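Local coordinates for ABC transporter, substrate binding protein (Agrobacterium tumefaciens, PDB 3C9H), which probably binds a solute in the periplasm and hands it to a membrane-bound ABC transporter for import, at residues Gln109-Ala114 against Arg278-Glu282; Val169-Thr175 against Met205-Gly209; Trp199-Lys203 against Arg347-Leu352. All blocks are in the same frame, centred on the assembly; numbering follows the deposited sequence.

Contact 1 of 3, residues Gln109-Ala114 against Arg278-Glu282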
# COMPACT_ATOMS: atom_id res chain seq x y z
N GLN A 109 20.07 -3.15 -4.87
CA GLN A 109 21.12 -4.16 -4.87
C GLN A 109 20.55 -5.47 -4.31
O GLN A 109 19.59 -5.46 -3.53
CB GLN A 109 22.36 -3.70 -4.09
CG GLN A 109 22.11 -3.34 -2.63
CD GLN A 109 23.40 -2.98 -1.92
OE1 GLN A 109 24.23 -3.84 -1.66
NE2 GLN A 109 23.58 -1.70 -1.61
N ARG A 110 21.14 -6.59 -4.74
CA ARG A 110 20.68 -7.91 -4.39
C ARG A 110 20.86 -8.15 -2.91
O ARG A 110 21.86 -7.73 -2.29
CB ARG A 110 21.45 -8.96 -5.22
CG ARG A 110 20.99 -10.38 -5.08
CD ARG A 110 21.83 -11.33 -5.99
NE ARG A 110 21.29 -12.70 -6.03
CZ ARG A 110 20.51 -13.19 -6.99
NH1 ARG A 110 20.14 -12.44 -8.04
NH2 ARG A 110 20.10 -14.44 -6.91
N SER A 111 19.89 -8.86 -2.34
CA SER A 111 19.93 -9.23 -0.94
C SER A 111 19.74 -10.73 -0.82
O SER A 111 18.60 -11.21 -0.84
CB SER A 111 18.82 -8.52 -0.17
OG SER A 111 19.04 -7.14 -0.13
N ASP A 112 20.85 -11.46 -0.68
CA ASP A 112 20.83 -12.91 -0.56
C ASP A 112 20.74 -13.26 0.89
O ASP A 112 21.76 -13.24 1.60
CB ASP A 112 22.10 -13.53 -1.16
CG ASP A 112 22.16 -13.40 -2.65
OD1 ASP A 112 21.09 -13.41 -3.28
OD2 ASP A 112 23.28 -13.28 -3.19
N LEU A 113 19.54 -13.61 1.33
CA LEU A 113 19.27 -13.77 2.75
C LEU A 113 18.80 -15.17 3.10
O LEU A 113 18.57 -16.01 2.23
CB LEU A 113 18.22 -12.75 3.21
CG LEU A 113 18.61 -11.27 3.05
CD1 LEU A 113 17.41 -10.29 3.16
CD2 LEU A 113 19.68 -10.95 4.06
N ALA A 114 18.64 -15.37 4.41
CA ALA A 114 18.16 -16.61 5.04
C ALA A 114 16.88 -17.15 4.41
O ALA A 114 16.84 -18.28 3.99
CB ALA A 114 17.93 -16.34 6.54
N ARG A 278 19.73 -4.79 4.99
CA ARG A 278 19.46 -6.21 4.84
C ARG A 278 19.00 -6.85 6.14
O ARG A 278 18.18 -7.79 6.13
CB ARG A 278 20.68 -6.96 4.33
CG ARG A 278 20.86 -6.84 2.89
CD ARG A 278 21.98 -7.66 2.39
NE ARG A 278 22.54 -6.95 1.27
CZ ARG A 278 23.64 -6.21 1.29
NH1 ARG A 278 24.43 -6.15 2.33
NH2 ARG A 278 23.98 -5.60 0.20
N ARG A 279 19.54 -6.37 7.25
CA ARG A 279 19.13 -6.88 8.57
C ARG A 279 17.66 -6.60 8.83
O ARG A 279 16.93 -7.45 9.34
CB ARG A 279 19.96 -6.27 9.71
CG ARG A 279 20.07 -7.26 10.87
CD ARG A 279 20.71 -6.71 12.10
NE ARG A 279 22.10 -6.37 11.87
CZ ARG A 279 22.93 -5.89 12.79
NH1 ARG A 279 22.51 -5.65 14.03
NH2 ARG A 279 24.19 -5.60 12.45
N TYR A 280 17.24 -5.38 8.52
CA TYR A 280 15.86 -4.95 8.67
C TYR A 280 14.95 -5.75 7.70
O TYR A 280 13.89 -6.27 8.10
CB TYR A 280 15.78 -3.47 8.35
CG TYR A 280 14.54 -2.76 8.80
CD1 TYR A 280 14.35 -2.42 10.14
CD2 TYR A 280 13.60 -2.34 7.87
CE1 TYR A 280 13.20 -1.70 10.55
CE2 TYR A 280 12.45 -1.61 8.28
CZ TYR A 280 12.28 -1.31 9.61
OH TYR A 280 11.15 -0.60 10.01
N LEU A 281 15.37 -5.86 6.45
CA LEU A 281 14.64 -6.72 5.49
C LEU A 281 14.49 -8.15 5.99
O LEU A 281 13.39 -8.72 5.99
CB LEU A 281 15.36 -6.69 4.14
CG LEU A 281 14.79 -7.57 3.04
CD1 LEU A 281 13.24 -7.34 2.84
CD2 LEU A 281 15.58 -7.37 1.75
N GLU A 282 15.58 -8.75 6.45
CA GLU A 282 15.51 -10.07 7.06
C GLU A 282 14.48 -10.10 8.20
O GLU A 282 13.70 -11.06 8.30
CB GLU A 282 16.89 -10.47 7.58
CG GLU A 282 17.04 -11.93 7.90
CD GLU A 282 18.50 -12.34 7.92
OE1 GLU A 282 19.22 -11.76 8.76
OE2 GLU A 282 18.91 -13.19 7.08
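Arg278 and Gln109 meet through long side chains set by their torsions: CG of Arg278 lies beside its own backbone N (chi1 -81°) and the chain bends near its end, while CG of Gln109 stands between backbone N and carbonyl carbon (chi1 58°) and the rest runs out extended. The two chains cross at about a right angle, where the loop that follows strand 108-109 packs on helix 274-285 in one lobe of the two-lobed alpha/beta fold of periplasmic binding proteins. The amide oxygen OE1 of Gln109 comes to the edge of the guanidinium, 2.6 Å from NH2 of Arg278, but the angle is too poor for a hydrogen bond. The other end of this amide is anchored, since NE2 donates to the carbonyl of Pro268, at the end of strand 258-268.

Closer to the helix, the arginine chain lies along Ser111, whose OG is 3.5 Å from CG of Arg278. Ser111 also turns its CB toward CD2 of Leu281. That methyl group then meets the loop's leucine, with CD1 of Leu113 3.7 Å from CD2 of Leu281. CD2 of Leu113 leans over the helix near CB of Arg278, and Met285, one turn beyond Leu281, also touches Leu113. On its far side the helix faces inward, with Tyr280 among Phe54, Leu36 and Val38.

The loop is braced internally by a salt bridge, NE of Arg110 to OD1 of Asp112 at 2.8 Å, which uses the syn lone pair of the carboxylate oxygen. At the other end of the contact Glu282 receives a weak hydrogen bond from the backbone of Ala114, N to OE2 3.5 Å, and the same oxygen lies 3.3 Å from CB of Ala114.

Contact 2 of 3, residues Val169-Thr175 against Met205-Gly209; sequences VHGRIAT and MGAAG
Gly171 and Ala208 join two bends of the backbone: the type II turn from Val169 to Arg172 presents N of Gly171 to the carbonyl O of Ala208, a short and nearly straight hydrogen bond of 2.7 Å and 169°, just where helix 198-207 ends in a Schellman motif at Gly209. Gly171 and Gly209 both have positive phi, and their backbones come close enough for a CA-H...O contact from CA of Gly171 to O of Gly209. A second contact of this kind leads from CA of His170 to O of Ala208, so that carbonyl oxygen is approached by the turn twice.

The imidazole of His170 is laid over the C-terminal end of the helix. With CG anti to the backbone N (chi1 -168°), the ring swings across the last residues: one face looks onto O of Ala208 and CA of Gly209, the latter a CH-pi contact 4.2 Å from the ring centroid, while O of Ala207 sits at the ring edge, 3.3 Å from CE1. Gly209 has no side chain to hold the ring away.

Beneath the turn the contact is apolar. CB of Ala208 touches CD1 of Ile173, 3.7 Å away, and CG2 of Val169, 4.1 Å away. The same CD1 of Ile173 reaches CG of Met205, 4.0 Å, the two side chains crossing at about a right angle. Leu162 of helix 155-164 adds to this cluster by touching Val169, Ile173 and Ala208. Further along the strand, Thr175 faces Met205, and its OG1 is bonded to O of Tyr232.

Helix 198-207 thus packs against strand 173-176, which leaves the turn and pairs in parallel with strands 211-213 and 230-235, as in the alpha/beta lobes of periplasmic binding proteins.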
# COMPACT_ATOMS: atom_id res chain seq x y z
N VAL A 169 -25.05 12.18 -1.55
CA VAL A 169 -23.65 11.76 -1.72
C VAL A 169 -22.73 12.83 -2.29
O VAL A 169 -21.52 12.69 -2.19
CB VAL A 169 -23.49 10.54 -2.66
CG1 VAL A 169 -24.26 9.36 -2.12
CG2 VAL A 169 -23.91 10.88 -4.08
N HIS A 170 -23.30 13.87 -2.90
CA HIS A 170 -22.49 14.78 -3.69
C HIS A 170 -21.41 15.52 -2.88
O HIS A 170 -21.72 16.21 -1.92
CB HIS A 170 -23.35 15.80 -4.44
CG HIS A 170 -22.58 16.56 -5.47
ND1 HIS A 170 -22.48 16.15 -6.77
CD2 HIS A 170 -21.81 17.67 -5.36
CE1 HIS A 170 -21.69 16.98 -7.43
NE2 HIS A 170 -21.27 17.91 -6.60
N GLY A 171 -20.16 15.35 -3.30
CA GLY A 171 -19.02 15.87 -2.56
C GLY A 171 -18.77 15.16 -1.24
O GLY A 171 -18.02 15.66 -0.42
N ARG A 172 -19.39 14.00 -1.03
CA ARG A 172 -19.21 13.25 0.21
C ARG A 172 -18.75 11.82 -0.08
O ARG A 172 -18.99 10.89 0.70
CB ARG A 172 -20.49 13.31 1.05
CG ARG A 172 -20.76 14.74 1.50
CD ARG A 172 -21.99 14.90 2.34
NE ARG A 172 -21.89 14.18 3.60
CZ ARG A 172 -22.80 13.33 4.06
NH1 ARG A 172 -23.94 13.09 3.42
NH2 ARG A 172 -22.58 12.71 5.21
N ILE A 173 -18.06 11.65 -1.20
CA ILE A 173 -17.32 10.40 -1.45
C ILE A 173 -15.90 10.75 -1.79
O ILE A 173 -15.60 11.87 -2.22
CB ILE A 173 -17.95 9.52 -2.55
CG1 ILE A 173 -17.91 10.26 -3.90
CG2 ILE A 173 -19.40 9.13 -2.16
CD1 ILE A 173 -18.22 9.38 -5.06
N ALA A 174 -15.01 9.78 -1.60
CA ALA A 174 -13.59 10.04 -1.75
C ALA A 174 -12.81 8.81 -2.26
O ALA A 174 -13.23 7.67 -2.06
CB ALA A 174 -12.99 10.51 -0.43
N THR A 175 -11.69 9.09 -2.91
CA THR A 175 -10.77 8.07 -3.39
C THR A 175 -9.35 8.65 -3.49
O THR A 175 -9.10 9.83 -3.20
CB THR A 175 -11.23 7.49 -4.75
OG1 THR A 175 -10.50 6.29 -5.03
CG2 THR A 175 -11.03 8.51 -5.90
N MET A 205 -18.17 8.74 -10.20
CA MET A 205 -17.57 9.38 -9.02
C MET A 205 -17.37 10.88 -9.29
O MET A 205 -17.61 11.72 -8.41
CB MET A 205 -16.23 8.71 -8.62
CG MET A 205 -16.36 7.31 -7.94
SD MET A 205 -14.83 6.59 -7.25
CE MET A 205 -14.00 6.23 -8.78
N GLY A 206 -16.93 11.21 -10.50
CA GLY A 206 -16.77 12.62 -10.89
C GLY A 206 -18.09 13.40 -10.87
O GLY A 206 -18.12 14.54 -10.43
N ALA A 207 -19.18 12.76 -11.31
CA ALA A 207 -20.53 13.34 -11.24
C ALA A 207 -21.04 13.49 -9.80
O ALA A 207 -21.76 14.45 -9.48
CB ALA A 207 -21.49 12.51 -12.03
N ALA A 208 -20.62 12.57 -8.92
CA ALA A 208 -20.86 12.69 -7.48
C ALA A 208 -19.92 13.67 -6.78
O ALA A 208 -19.95 13.80 -5.55
CB ALA A 208 -20.82 11.30 -6.81
N GLY A 209 -19.07 14.38 -7.53
CA GLY A 209 -18.19 15.37 -6.94
C GLY A 209 -17.15 14.74 -6.03
O GLY A 209 -16.85 15.28 -4.95

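Contact 3 of 3, residues Trp199-Lys203 against Arg347-Leu352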
# COMPACT_ATOMS: atom_id res chain seq x y z
N TRP A 199 -14.28 2.88 -16.30
CA TRP A 199 -14.46 4.29 -16.62
C TRP A 199 -15.87 4.79 -16.29
O TRP A 199 -16.04 5.94 -15.91
CB TRP A 199 -14.07 4.57 -18.08
CG TRP A 199 -12.65 4.16 -18.28
CD1 TRP A 199 -12.19 3.05 -18.92
CD2 TRP A 199 -11.51 4.83 -17.75
NE1 TRP A 199 -10.82 3.00 -18.84
CE2 TRP A 199 -10.38 4.09 -18.13
CE3 TRP A 199 -11.34 5.99 -16.99
CZ2 TRP A 199 -9.09 4.46 -17.78
CZ3 TRP A 199 -10.06 6.37 -16.64
CH2 TRP A 199 -8.95 5.60 -17.04
N SER A 200 -16.86 3.92 -16.39
CA SER A 200 -18.20 4.26 -15.91
C SER A 200 -18.18 4.55 -14.40
O SER A 200 -18.85 5.49 -13.93
CB SER A 200 -19.22 3.16 -16.25
OG SER A 200 -18.89 1.94 -15.59
N VAL A 201 -17.40 3.77 -13.65
CA VAL A 201 -17.21 4.03 -12.22
C VAL A 201 -16.53 5.39 -11.99
O VAL A 201 -17.01 6.19 -11.20
CB VAL A 201 -16.40 2.91 -11.50
CG1 VAL A 201 -16.20 3.24 -10.00
CG2 VAL A 201 -17.08 1.54 -11.68
N ILE A 202 -15.42 5.65 -12.69
CA ILE A 202 -14.70 6.91 -12.53
C ILE A 202 -15.60 8.10 -12.89
O ILE A 202 -15.67 9.10 -12.17
CB ILE A 202 -13.39 6.94 -13.39
CG1 ILE A 202 -12.48 5.76 -13.03
CG2 ILE A 202 -12.62 8.24 -13.17
CD1 ILE A 202 -12.38 5.52 -11.52
N LYS A 203 -16.31 7.97 -14.00
CA LYS A 203 -17.27 9.01 -14.42
C LYS A 203 -18.35 9.26 -13.37
O LYS A 203 -18.56 10.40 -12.96
CB LYS A 203 -17.89 8.66 -15.78
CG LYS A 203 -16.90 8.80 -16.94
CD LYS A 203 -17.41 8.13 -18.23
CE LYS A 203 -16.39 8.23 -19.40
NZ LYS A 203 -16.10 9.65 -19.86
N ARG A 347 -6.34 10.41 -18.91
CA ARG A 347 -7.66 9.80 -19.10
C ARG A 347 -8.54 9.82 -17.81
O ARG A 347 -9.74 10.09 -17.85
CB ARG A 347 -7.47 8.36 -19.58
CG ARG A 347 -8.73 7.69 -20.07
CD ARG A 347 -8.43 6.42 -20.85
NE ARG A 347 -9.65 5.85 -21.43
CZ ARG A 347 -9.82 4.57 -21.77
NH1 ARG A 347 -8.86 3.67 -21.57
NH2 ARG A 347 -10.98 4.18 -22.28
N TRP A 348 -7.91 9.53 -16.67
CA TRP A 348 -8.60 9.55 -15.39
C TRP A 348 -9.09 10.96 -15.04
O TRP A 348 -10.23 11.12 -14.61
CB TRP A 348 -7.64 8.99 -14.35
CG TRP A 348 -8.11 8.90 -12.95
CD1 TRP A 348 -8.83 7.87 -12.37
CD2 TRP A 348 -7.84 9.83 -11.93
NE1 TRP A 348 -9.03 8.14 -11.03
CE2 TRP A 348 -8.42 9.33 -10.73
CE3 TRP A 348 -7.16 11.05 -11.89
CZ2 TRP A 348 -8.35 10.02 -9.53
CZ3 TRP A 348 -7.09 11.72 -10.70
CH2 TRP A 348 -7.67 11.20 -9.53
N ASN A 349 -8.26 11.97 -15.26
CA ASN A 349 -8.67 13.37 -15.08
C ASN A 349 -9.79 13.75 -16.04
O ASN A 349 -10.66 14.52 -15.70
CB ASN A 349 -7.50 14.32 -15.30
CG ASN A 349 -6.51 14.30 -14.16
OD1 ASN A 349 -5.30 14.15 -14.38
ND2 ASN A 349 -7.00 14.44 -12.93
N GLU A 350 -9.72 13.21 -17.25
CA GLU A 350 -10.71 13.44 -18.30
C GLU A 350 -12.08 12.86 -17.92
O GLU A 350 -13.10 13.52 -18.12
CB GLU A 350 -10.15 12.90 -19.64
CG GLU A 350 -11.10 12.38 -20.72
CD GLU A 350 -10.32 11.74 -21.92
OE1 GLU A 350 -9.14 12.11 -22.16
OE2 GLU A 350 -10.88 10.85 -22.60
N ALA A 351 -12.09 11.66 -17.34
CA ALA A 351 -13.33 11.02 -16.86
C ALA A 351 -13.96 11.72 -15.65
O ALA A 351 -15.18 11.82 -15.57
CB ALA A 351 -13.08 9.55 -16.53
N LEU A 352 -13.14 12.17 -14.71
CA LEU A 352 -13.63 12.84 -13.51
C LEU A 352 -14.27 14.19 -13.82
O LEU A 352 -15.08 14.68 -13.04
CB LEU A 352 -12.50 13.07 -12.50
CG LEU A 352 -11.92 11.86 -11.76
CD1 LEU A 352 -10.75 12.29 -10.92
CD2 LEU A 352 -12.99 11.21 -10.88
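Trp199 and Arg347 are stacked, the guanidinium lying over one face of the indole with the planes 26° apart. This cation-pi pair belongs to a helix-helix packing in which helix 338-353, at the C terminus of the chain, lies against helix 198-207 of a lobe of the binding-protein fold; the two segments' axes come within 8.7 Å at 53°. CZ of Arg347 is 3.9 Å from the centroid of the five-membered ring, and CG of the same arginine makes a CH-pi contact over the six-membered ring, because the chain runs extended across the indole with CG anti to the backbone N (chi1 -169°). The edge of Trp199 at CZ3 points to CA of Trp348.

Ala351, a small residue, lets the helices come close: its CB meets CG2 of Ile202 at 3.6 Å and also CE3 of Trp199 and CG of Lys203. The same CG2 of Ile202 lies against CD1 of Trp348, and Met188 of helix 183-194 touches both of these residues. Lys203 hydrogen-bonds through NZ to OG of Ser354. Leu352 closes the packing, its CD2 3.6 Å from O of Ile202 and 3.8 Å from CG2 of Ile202.

How the contacts relate
Following the chain from the N terminus, residues 109-114 begin contact 1, 169-175 contact 2 and 199-203 contact 3. Contact 2 closes first, at 205-209, a short loop lying wholly within the longer one that contact 1 closes at 278-282. Contact 3 closes last, at 347-352, and crosses both in chain order. Contacts 2 and 3 share helix 198-207, have centres about 12 Å apart and touch: helix 198-207 thus bridges strand 173-176 to the C-terminal helix 338-353. Contact 1 lies on the opposite side of the chain's centre, its centre about 43 Å from that of contact 2, and ties a loop to helix 274-285.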